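Long-range contacts in iron-chelator utilization protein (Thermobifida fusca TM51, PDB 4YHB), which binds FAD and probably uses the flavin to reduce ferric siderophores, releasing iron taken up by the fuscachelin system: residues Val54-Pro59 with Leu126-Pro131; Tyr13-Arg18 with Gly130-Val135; Val22-Arg27 with Arg34-Gly39. All coordinates share one frame; numbering follows the deposited sequence.

Contact 1: Val54-Pro59 with Leu126-Pro131; sequences VKLWFP and LGVLGP
Lys55 pairs with Leu129 and Trp57 with Gly127, two backbone hydrogen bonds each. Lys55 N reaches Leu129 O at 2.8 Å and Leu129 N returns to Lys55 O; both are nearly straight. Around Trp57 the pairing is less regular: the bond from Gly127 N to Trp57 O, the longest of the four at 3.1 Å, is bent to 149° at the hydrogen. A side chain on Gly127 would run into Trp57 CB.

These are strands 53-57 and 125-129, neighbours in the six-stranded antiparallel barrel of the FAD-binding domain, whose order 1-2-5-4-3-6 is the Greek-key barrel of the ferredoxin reductase-like flavoproteins.

Apolar packing differs on the two faces. With Trp57 and Leu129 side by side, the indole NE1 lies 3.7 Å from Leu129 CB, a buried N-H with no polar partner in the model. Lys55 starts on this same face but carries its ammonium away to a salt bridge with Asp88. On the other face, Leu56 CD2 lies alongside Val128 CG2 at 3.7 Å. Leu126 fans both methyls: CD1 meets Leu56 CD1, while CD2 touches Phe58 CD1 at 3.6 Å. At the far end Val54, with CG1 anti to its carbonyl carbon (chi1 -67°), sets that methyl between Val128 CG1 and CD of Pro131, which follows a cis peptide.

Contact 2: Tyr13-Arg18 with Gly130-Val135; sequences YPLKSR and GPRGTV
Tyr13 and Arg132 carry a partly buried, partly water-bridged contact, in which the chain leading into strand 17-29 lies against the turn after strand 125-129 and the start of strand 133-136. Tyr13 does most of the packing. Its ring lays one face over Gly133, whose CA sits 4.1 Å from the ring centroid in a CH-pi contact, while Pro131 O comes to the ring edge in plane, 3.4 Å from CD1. Farther out, the phenol OH lies 3.3 Å from Thr134 CB, and its hydrogen bond goes to Asp48.

Arg132 grips the backbone of the same tyrosine twice. Its carbonyl O accepts from Tyr13 N, and its NH2 donates to Tyr13 O at 2.6 Å, with that oxygen close to the guanidinium plane. Bends at chi2 (68°) and chi3 (-85°) fold the chain back to bring NH2 there; the same nitrogen also forms a salt bridge to Asp74. Leu15 CD1 lies over the centre of one face of the Arg132 guanidinium, 4.1 Å above its plane.

Two waters bridge backbone to backbone: one donates to both Pro14 O and Pro131 O, the other accepts from Lys16 N and Gly130 N. A third, in the guanidinium plane of Arg18, links NH1 of that side chain to Gly130 O; Arg18 NH2 also donates to Ala43 O.

Arg18 lies on strand 17-29 and its backbone bonds to Val128 of strand 125-129, whereas Thr134 belongs to strand 133-136, which makes a small two-stranded sheet with strand 9-12.

Contact 3: Val22-Arg27 with Arg34-Gly39; sequences VVNVRR and RVDLGG
The guanidinium of Arg26 takes Arg34 CD on one face, 3.6 Å above its plane and toward the rim, while its NH2 comes to the edge of the Arg34 guanidinium. The two planes stand 85° apart, and NH2 of Arg26 lies 3.6 Å from NH1 of Arg34, an approach of like charges probably eased by the salt bridge from Arg34 NE to Asp104. The Asn24 amide and Asp36 carboxylate are inclined at 80°. With CG anti to its carbonyl carbon (chi1 -50°), Asn24 brings ND2 to Asp36 OD2 at 2.8 Å, an almost straight bond in the amide plane on the oxygen's anti lone pair. Asp36 OD1 turns to Thr102, so both carboxylate oxygens are held. An alanine in place of Asn24 is likely to leave Asp36 OD2 without this donor and the carboxylate less firmly fixed in rotation.

On the sheet face away from Asn24 and Asp36, Val22 packs CG1 on Val35 CG1 at 3.8 Å and CG2 on Leu37 CD2 at 3.7 Å.

Backbone bonds join Arg26 and Arg34 both ways. Asp36 N donates to Asn24 O, but Asp36 O receives two donors, Val23 N at 2.9 Å and, weakly, Asn24 N at 3.5 Å. With Val23 and Asn24 both opposite Asp36, this is a classic beta bulge in the hairpin of strands 17-29 and 32-38, the first two strands of the FAD-binding domain's closed barrel.

Contacts 1 and 3 are strand pairings at different seams of the same barrel. Contact 1 is the more deeply buried; contact 3 reaches the surface at Val23 and Arg26. Strand 17-29, used by contact 3, also borders strand 125-129 of contact 1. Contact 2 gathers the polypeptide where these two strands begin and end: it shares Gly130 and Pro131 with contact 1, and the two touch again where Leu129 packs on Leu15. Contact 1 is largely apolar beyond its backbone bonds. Contact 3 puts its valine and leucine packing on one face and amide, carboxylate and guanidinium groups on the other, while contact 2 combines a buried tyrosine ring with arginine bonds and bridging waters. Contact 3 is nested within the loop that contact 2 closes.

Contact 1: Val54-Pro59 with Leu126-Pro131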
loop_
_atom_site.group_PDB
_atom_site.type_symbol
_atom_site.label_atom_id
_atom_site.label_comp_id
_atom_site.label_asym_id
_atom_site.label_seq_id
_atom_site.Cartn_x
_atom_site.Cartn_y
_atom_site.Cartn_z
ATOM N N VAL A 54 -2.304 4.765 6.267
ATOM C CA VAL A 54 -2.169 5.223 7.638
ATOM C C VAL A 54 -0.742 4.999 8.087
ATOM O O VAL A 54 0.031 4.293 7.421
ATOM C CB VAL A 54 -3.130 4.474 8.595
ATOM C CG1 VAL A 54 -4.556 4.823 8.286
ATOM C CG2 VAL A 54 -2.919 2.951 8.501
ATOM N N LYS A 55 -0.379 5.604 9.207
ATOM C CA LYS A 55 0.838 5.214 9.894
ATOM C C LYS A 55 0.430 4.344 11.066
ATOM O O LYS A 55 -0.376 4.751 11.908
ATOM C CB LYS A 55 1.646 6.435 10.370
ATOM C CG LYS A 55 2.550 7.052 9.302
ATOM C CD LYS A 55 3.000 8.465 9.693
ATOM C CE LYS A 55 4.207 8.892 8.872
ATOM N NZ LYS A 55 3.981 8.769 7.402
ATOM N N LEU A 56 0.971 3.136 11.107
ATOM C CA LEU A 56 0.744 2.239 12.225
ATOM C C LEU A 56 1.870 2.365 13.231
ATOM O O LEU A 56 3.052 2.339 12.869
ATOM C CB LEU A 56 0.631 0.779 11.742
ATOM C CG LEU A 56 -0.552 0.519 10.808
ATOM C CD1 LEU A 56 -0.631 -0.968 10.433
ATOM C CD2 LEU A 56 -1.873 0.991 11.428
ATOM N N TRP A 57 1.497 2.458 14.501
ATOM C CA TRP A 57 2.454 2.634 15.585
ATOM C C TRP A 57 2.554 1.354 16.405
ATOM O O TRP A 57 1.581 0.917 17.023
ATOM C CB TRP A 57 2.045 3.836 16.470
ATOM C CG TRP A 57 2.170 5.162 15.754
ATOM C CD1 TRP A 57 1.552 5.529 14.590
ATOM C CD2 TRP A 57 2.954 6.296 16.163
ATOM N NE1 TRP A 57 1.910 6.821 14.249
ATOM C CE2 TRP A 57 2.769 7.307 15.194
ATOM C CE3 TRP A 57 3.787 6.556 17.257
ATOM C CZ2 TRP A 57 3.388 8.561 15.288
ATOM C CZ3 TRP A 57 4.406 7.801 17.344
ATOM C CH2 TRP A 57 4.200 8.782 16.362
ATOM N N PHE A 58 3.745 0.758 16.393
ATOM C CA PHE A 58 3.967 -0.596 16.891
ATOM C C PHE A 58 4.604 -0.610 18.281
ATOM O O PHE A 58 5.334 0.320 18.642
ATOM C CB PHE A 58 4.881 -1.380 15.921
ATOM C CG PHE A 58 4.272 -1.650 14.563
ATOM C CD1 PHE A 58 3.537 -2.806 14.337
ATOM C CD2 PHE A 58 4.440 -0.756 13.516
ATOM C CE1 PHE A 58 2.983 -3.070 13.094
ATOM C CE2 PHE A 58 3.876 -1.012 12.259
ATOM C CZ PHE A 58 3.148 -2.164 12.056
ATOM N N PRO A 59 4.377 -1.691 19.045
ATOM C CA PRO A 59 5.114 -1.900 20.300
ATOM C C PRO A 59 6.573 -2.261 20.029
ATOM O O PRO A 59 6.879 -2.773 18.950
ATOM C CB PRO A 59 4.379 -3.078 20.947
ATOM C CG PRO A 59 3.874 -3.863 19.763
ATOM C CD PRO A 59 3.446 -2.804 18.767
ATOM N N LEU A 126 -2.738 -1.529 17.990
ATOM C CA LEU A 126 -1.836 -0.639 17.280
ATOM C C LEU A 126 -2.343 0.786 17.347
ATOM O O LEU A 126 -3.550 1.026 17.284
ATOM C CB LEU A 126 -1.700 -1.056 15.811
ATOM C CG LEU A 126 -1.051 -2.407 15.516
ATOM C CD1 LEU A 126 -1.074 -2.671 14.000
ATOM C CD2 LEU A 126 0.369 -2.427 16.062
ATOM N N GLY A 127 -1.418 1.730 17.454
ATOM C CA GLY A 127 -1.751 3.126 17.233
ATOM C C GLY A 127 -1.976 3.323 15.741
ATOM O O GLY A 127 -1.244 2.774 14.910
ATOM N N VAL A 128 -3.003 4.087 15.392
ATOM C CA VAL A 128 -3.318 4.328 13.991
ATOM C C VAL A 128 -3.424 5.823 13.737
ATOM O O VAL A 128 -4.310 6.505 14.290
ATOM C CB VAL A 128 -4.625 3.625 13.574
ATOM C CG1 VAL A 128 -4.923 3.896 12.107
ATOM C CG2 VAL A 128 -4.518 2.109 13.839
ATOM N N LEU A 129 -2.510 6.344 12.920
ATOM C CA LEU A 129 -2.509 7.772 12.606
ATOM C C LEU A 129 -2.839 8.023 11.134
ATOM O O LEU A 129 -2.239 7.423 10.235
ATOM C CB LEU A 129 -1.156 8.397 12.970
ATOM C CG LEU A 129 -1.007 9.904 12.706
ATOM C CD1 LEU A 129 -1.944 10.711 13.618
ATOM C CD2 LEU A 129 0.441 10.328 12.906
ATOM N N GLY A 130 -3.795 8.918 10.887
ATOM C CA GLY A 130 -4.208 9.219 9.533
ATOM C C GLY A 130 -5.406 8.408 9.061
ATOM O O GLY A 130 -6.092 7.802 9.879
ATOM N N PRO A 131 -5.656 8.373 7.740
ATOM C CA PRO A 131 -4.849 8.960 6.664
ATOM C C PRO A 131 -4.805 10.476 6.765
ATOM O O PRO A 131 -5.759 11.060 7.257
ATOM C CB PRO A 131 -5.587 8.538 5.387
ATOM C CG PRO A 131 -6.481 7.429 5.797
ATOM C CD PRO A 131 -6.867 7.729 7.209
#

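Contact 2: Tyr13-Arg18 with Gly130-Val135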
loop_
_atom_site.group_PDB
_atom_site.type_symbol
_atom_site.label_atom_id
_atom_site.label_comp_id
_atom_site.label_asym_id
_atom_site.label_seq_id
_atom_site.Cartn_x
_atom_site.Cartn_y
_atom_site.Cartn_z
ATOM N N TYR A 13 -7.821 15.165 5.406
ATOM C CA TYR A 13 -8.624 14.664 6.516
ATOM C C TYR A 13 -8.106 15.264 7.807
ATOM O O TYR A 13 -6.897 15.489 7.943
ATOM C CB TYR A 13 -8.543 13.145 6.640
ATOM C CG TYR A 13 -9.056 12.328 5.482
ATOM C CD1 TYR A 13 -8.464 11.109 5.178
ATOM C CD2 TYR A 13 -10.162 12.730 4.739
ATOM C CE1 TYR A 13 -8.931 10.329 4.144
ATOM C CE2 TYR A 13 -10.642 11.954 3.697
ATOM C CZ TYR A 13 -10.019 10.749 3.408
ATOM O OH TYR A 13 -10.474 9.961 2.386
ATOM N N PRO A 14 -9.001 15.486 8.777
ATOM C CA PRO A 14 -8.536 15.841 10.122
ATOM C C PRO A 14 -7.770 14.685 10.772
ATOM O O PRO A 14 -8.145 13.514 10.652
ATOM C CB PRO A 14 -9.829 16.150 10.881
ATOM C CG PRO A 14 -10.909 15.462 10.122
ATOM C CD PRO A 14 -10.470 15.433 8.684
ATOM N N LEU A 15 -6.687 15.027 11.449
ATOM C CA LEU A 15 -5.810 14.051 12.085
ATOM C C LEU A 15 -6.335 13.678 13.462
ATOM O O LEU A 15 -6.777 14.550 14.208
ATOM C CB LEU A 15 -4.394 14.635 12.196
ATOM C CG LEU A 15 -3.172 13.759 11.945
ATOM C CD1 LEU A 15 -3.338 12.966 10.660
ATOM C CD2 LEU A 15 -1.912 14.630 11.889
ATOM N N LYS A 16 -6.308 12.397 13.813
ATOM C CA LYS A 16 -6.582 12.015 15.200
ATOM C C LYS A 16 -5.843 10.732 15.551
ATOM O O LYS A 16 -5.631 9.859 14.703
ATOM C CB LYS A 16 -8.097 11.869 15.466
ATOM C CG LYS A 16 -8.411 11.410 16.902
ATOM C CD LYS A 16 -9.863 11.624 17.320
ATOM C CE LYS A 16 -10.033 11.456 18.839
ATOM N NZ LYS A 16 -9.123 10.415 19.424
ATOM N N SER A 17 -5.422 10.644 16.807
ATOM C CA SER A 17 -4.708 9.482 17.298
ATOM C C SER A 17 -5.728 8.424 17.672
ATOM O O SER A 17 -6.550 8.639 18.554
ATOM C CB SER A 17 -3.828 9.856 18.496
ATOM O OG SER A 17 -3.172 8.725 19.040
ATOM N N ARG A 18 -5.690 7.292 16.985
ATOM C CA ARG A 18 -6.611 6.209 17.278
ATOM C C ARG A 18 -5.863 5.014 17.839
ATOM O O ARG A 18 -4.746 4.702 17.406
ATOM C CB ARG A 18 -7.399 5.808 16.019
ATOM C CG ARG A 18 -8.265 6.915 15.441
ATOM C CD ARG A 18 -9.073 6.446 14.227
ATOM N NE ARG A 18 -10.185 7.359 13.968
ATOM C CZ ARG A 18 -10.069 8.497 13.287
ATOM N NH1 ARG A 18 -8.891 8.856 12.795
ATOM N NH2 ARG A 18 -11.125 9.282 13.105
ATOM N N GLY A 130 -3.795 8.918 10.887
ATOM C CA GLY A 130 -4.208 9.219 9.533
ATOM C C GLY A 130 -5.406 8.408 9.061
ATOM O O GLY A 130 -6.092 7.802 9.879
ATOM N N PRO A 131 -5.656 8.373 7.740
ATOM C CA PRO A 131 -4.849 8.960 6.664
ATOM C C PRO A 131 -4.805 10.476 6.765
ATOM O O PRO A 131 -5.759 11.060 7.257
ATOM C CB PRO A 131 -5.587 8.538 5.387
ATOM C CG PRO A 131 -6.481 7.429 5.797
ATOM C CD PRO A 131 -6.867 7.729 7.209
ATOM N N ARG A 132 -3.699 11.078 6.353
ATOM C CA ARG A 132 -3.551 12.527 6.390
ATOM C C ARG A 132 -4.559 13.169 5.433
ATOM O O ARG A 132 -5.032 14.296 5.637
ATOM C CB ARG A 132 -2.112 12.900 6.027
ATOM C CG ARG A 132 -1.832 14.397 5.852
ATOM C CD ARG A 132 -1.923 15.177 7.155
ATOM N NE ARG A 132 -3.287 15.600 7.476
ATOM C CZ ARG A 132 -3.569 16.493 8.421
ATOM N NH1 ARG A 132 -2.577 17.040 9.111
ATOM N NH2 ARG A 132 -4.831 16.838 8.681
ATOM N N GLY A 133 -4.895 12.421 4.391
ATOM C CA GLY A 133 -5.816 12.882 3.373
ATOM C C GLY A 133 -5.944 11.850 2.271
ATOM O O GLY A 133 -5.632 10.676 2.469
ATOM N N THR A 134 -6.414 12.283 1.110
ATOM C CA THR A 134 -6.747 11.356 0.030
ATOM C C THR A 134 -6.582 12.066 -1.311
ATOM O O THR A 134 -6.687 13.297 -1.390
ATOM C CB THR A 134 -8.192 10.792 0.177
ATOM O OG1 THR A 134 -8.420 9.730 -0.769
ATOM C CG2 THR A 134 -9.241 11.888 -0.028
ATOM N N VAL A 135 -6.291 11.294 -2.357
ATOM C CA VAL A 135 -6.090 11.863 -3.688
ATOM C C VAL A 135 -7.059 11.264 -4.695
ATOM O O VAL A 135 -7.073 10.043 -4.909
ATOM C CB VAL A 135 -4.652 11.640 -4.185
ATOM C CG1 VAL A 135 -4.444 12.345 -5.519
ATOM C CG2 VAL A 135 -3.654 12.128 -3.153
HETATM O O HOH W 1 -7.205 11.107 9.757
HETATM O O HOH W 2 -5.839 10.492 12.134
HETATM O O HOH W 3 -6.337 7.681 12.560
#

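Contact 3: Val22-Arg27 with Arg34-Gly39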
loop_
_atom_site.group_PDB
_atom_site.type_symbol
_atom_site.label_atom_id
_atom_site.label_comp_id
_atom_site.label_asym_id
_atom_site.label_seq_id
_atom_site.Cartn_x
_atom_site.Cartn_y
_atom_site.Cartn_z
ATOM N N VAL A 22 -6.816 -5.654 17.023
ATOM C CA VAL A 22 -7.005 -6.707 16.030
ATOM C C VAL A 22 -8.258 -7.525 16.367
ATOM O O VAL A 22 -8.393 -8.064 17.464
ATOM C CB VAL A 22 -5.788 -7.637 15.955
ATOM C CG1 VAL A 22 -6.028 -8.742 14.932
ATOM C CG2 VAL A 22 -4.515 -6.852 15.620
ATOM N N VAL A 23 -9.177 -7.615 15.422
ATOM C CA VAL A 23 -10.360 -8.449 15.615
ATOM C C VAL A 23 -10.288 -9.741 14.787
ATOM O O VAL A 23 -10.623 -10.821 15.285
ATOM C CB VAL A 23 -11.626 -7.677 15.256
ATOM C CG1 VAL A 23 -12.847 -8.535 15.507
ATOM C CG2 VAL A 23 -11.693 -6.372 16.088
ATOM N N ASN A 24 -9.848 -9.615 13.533
ATOM C CA ASN A 24 -9.696 -10.766 12.636
ATOM C C ASN A 24 -8.285 -10.836 12.063
ATOM O O ASN A 24 -7.674 -9.799 11.779
ATOM C CB ASN A 24 -10.702 -10.704 11.486
ATOM C CG ASN A 24 -12.132 -10.457 11.960
ATOM O OD1 ASN A 24 -12.582 -11.039 12.947
ATOM N ND2 ASN A 24 -12.851 -9.597 11.248
ATOM N N VAL A 25 -7.777 -12.059 11.900
ATOM C CA VAL A 25 -6.504 -12.291 11.210
ATOM C C VAL A 25 -6.727 -13.363 10.152
ATOM O O VAL A 25 -7.235 -14.451 10.460
ATOM C CB VAL A 25 -5.385 -12.731 12.179
ATOM C CG1 VAL A 25 -4.058 -12.914 11.433
ATOM C CG2 VAL A 25 -5.208 -11.711 13.300
ATOM N N ARG A 26 -6.386 -13.046 8.902
ATOM C CA ARG A 26 -6.528 -13.990 7.799
ATOM C C ARG A 26 -5.178 -14.160 7.079
ATOM O O ARG A 26 -4.687 -13.218 6.476
ATOM C CB ARG A 26 -7.605 -13.505 6.817
ATOM C CG ARG A 26 -9.038 -13.471 7.388
ATOM C CD ARG A 26 -9.967 -12.480 6.665
ATOM N NE ARG A 26 -10.056 -12.683 5.218
ATOM C CZ ARG A 26 -10.585 -11.805 4.364
ATOM N NH1 ARG A 26 -11.069 -10.648 4.804
ATOM N NH2 ARG A 26 -10.622 -12.076 3.064
ATOM N N ARG A 27 -4.564 -15.337 7.177
ATOM C CA ARG A 27 -3.307 -15.569 6.471
ATOM C C ARG A 27 -3.650 -15.949 5.037
ATOM O O ARG A 27 -3.848 -17.124 4.725
ATOM C CB ARG A 27 -2.470 -16.655 7.159
ATOM C CG ARG A 27 -1.127 -16.964 6.450
ATOM C CD ARG A 27 -0.137 -15.772 6.495
ATOM N NE ARG A 27 0.369 -15.591 7.850
ATOM C CZ ARG A 27 1.639 -15.724 8.213
ATOM N NH1 ARG A 27 2.580 -16.011 7.315
ATOM N NH2 ARG A 27 1.967 -15.562 9.484
ATOM N N ARG A 34 -3.725 -10.642 6.398
ATOM C CA ARG A 34 -4.765 -9.636 6.293
ATOM C C ARG A 34 -5.382 -9.493 7.666
ATOM O O ARG A 34 -5.824 -10.481 8.263
ATOM C CB ARG A 34 -5.803 -10.043 5.240
ATOM C CG ARG A 34 -6.989 -9.111 5.121
ATOM C CD ARG A 34 -7.770 -9.366 3.843
ATOM N NE ARG A 34 -6.974 -9.021 2.669
ATOM C CZ ARG A 34 -7.294 -9.338 1.421
ATOM N NH1 ARG A 34 -8.395 -10.033 1.163
ATOM N NH2 ARG A 34 -6.500 -8.967 0.429
ATOM N N VAL A 35 -5.372 -8.263 8.177
ATOM C CA VAL A 35 -5.751 -7.987 9.552
ATOM C C VAL A 35 -6.906 -6.993 9.559
ATOM O O VAL A 35 -6.833 -5.964 8.877
ATOM C CB VAL A 35 -4.544 -7.419 10.340
ATOM C CG1 VAL A 35 -4.943 -7.007 11.755
ATOM C CG2 VAL A 35 -3.390 -8.428 10.357
ATOM N N ASP A 36 -7.975 -7.296 10.301
ATOM C CA ASP A 36 -9.039 -6.310 10.512
ATOM C C ASP A 36 -8.869 -5.658 11.883
ATOM O O ASP A 36 -8.782 -6.373 12.886
ATOM C CB ASP A 36 -10.431 -6.950 10.421
ATOM C CG ASP A 36 -10.741 -7.528 9.043
ATOM O OD1 ASP A 36 -10.194 -7.034 8.029
ATOM O OD2 ASP A 36 -11.549 -8.489 8.979
ATOM N N LEU A 37 -8.826 -4.319 11.914
ATOM C CA LEU A 37 -8.672 -3.543 13.149
ATOM C C LEU A 37 -9.987 -2.836 13.484
ATOM O O LEU A 37 -10.626 -2.275 12.599
ATOM C CB LEU A 37 -7.552 -2.504 13.012
ATOM C CG LEU A 37 -6.150 -3.043 12.683
ATOM C CD1 LEU A 37 -5.231 -1.916 12.212
ATOM C CD2 LEU A 37 -5.584 -3.684 13.932
ATOM N N GLY A 38 -10.385 -2.863 14.750
ATOM C CA GLY A 38 -11.628 -2.220 15.156
ATOM C C GLY A 38 -11.500 -1.548 16.505
ATOM O O GLY A 38 -10.409 -1.500 17.071
ATOM N N GLY A 39 -12.622 -1.050 17.028
ATOM C CA GLY A 39 -12.644 -0.384 18.320
ATOM C C GLY A 39 -13.349 0.953 18.176
ATOM O O GLY A 39 -13.465 1.474 17.072
#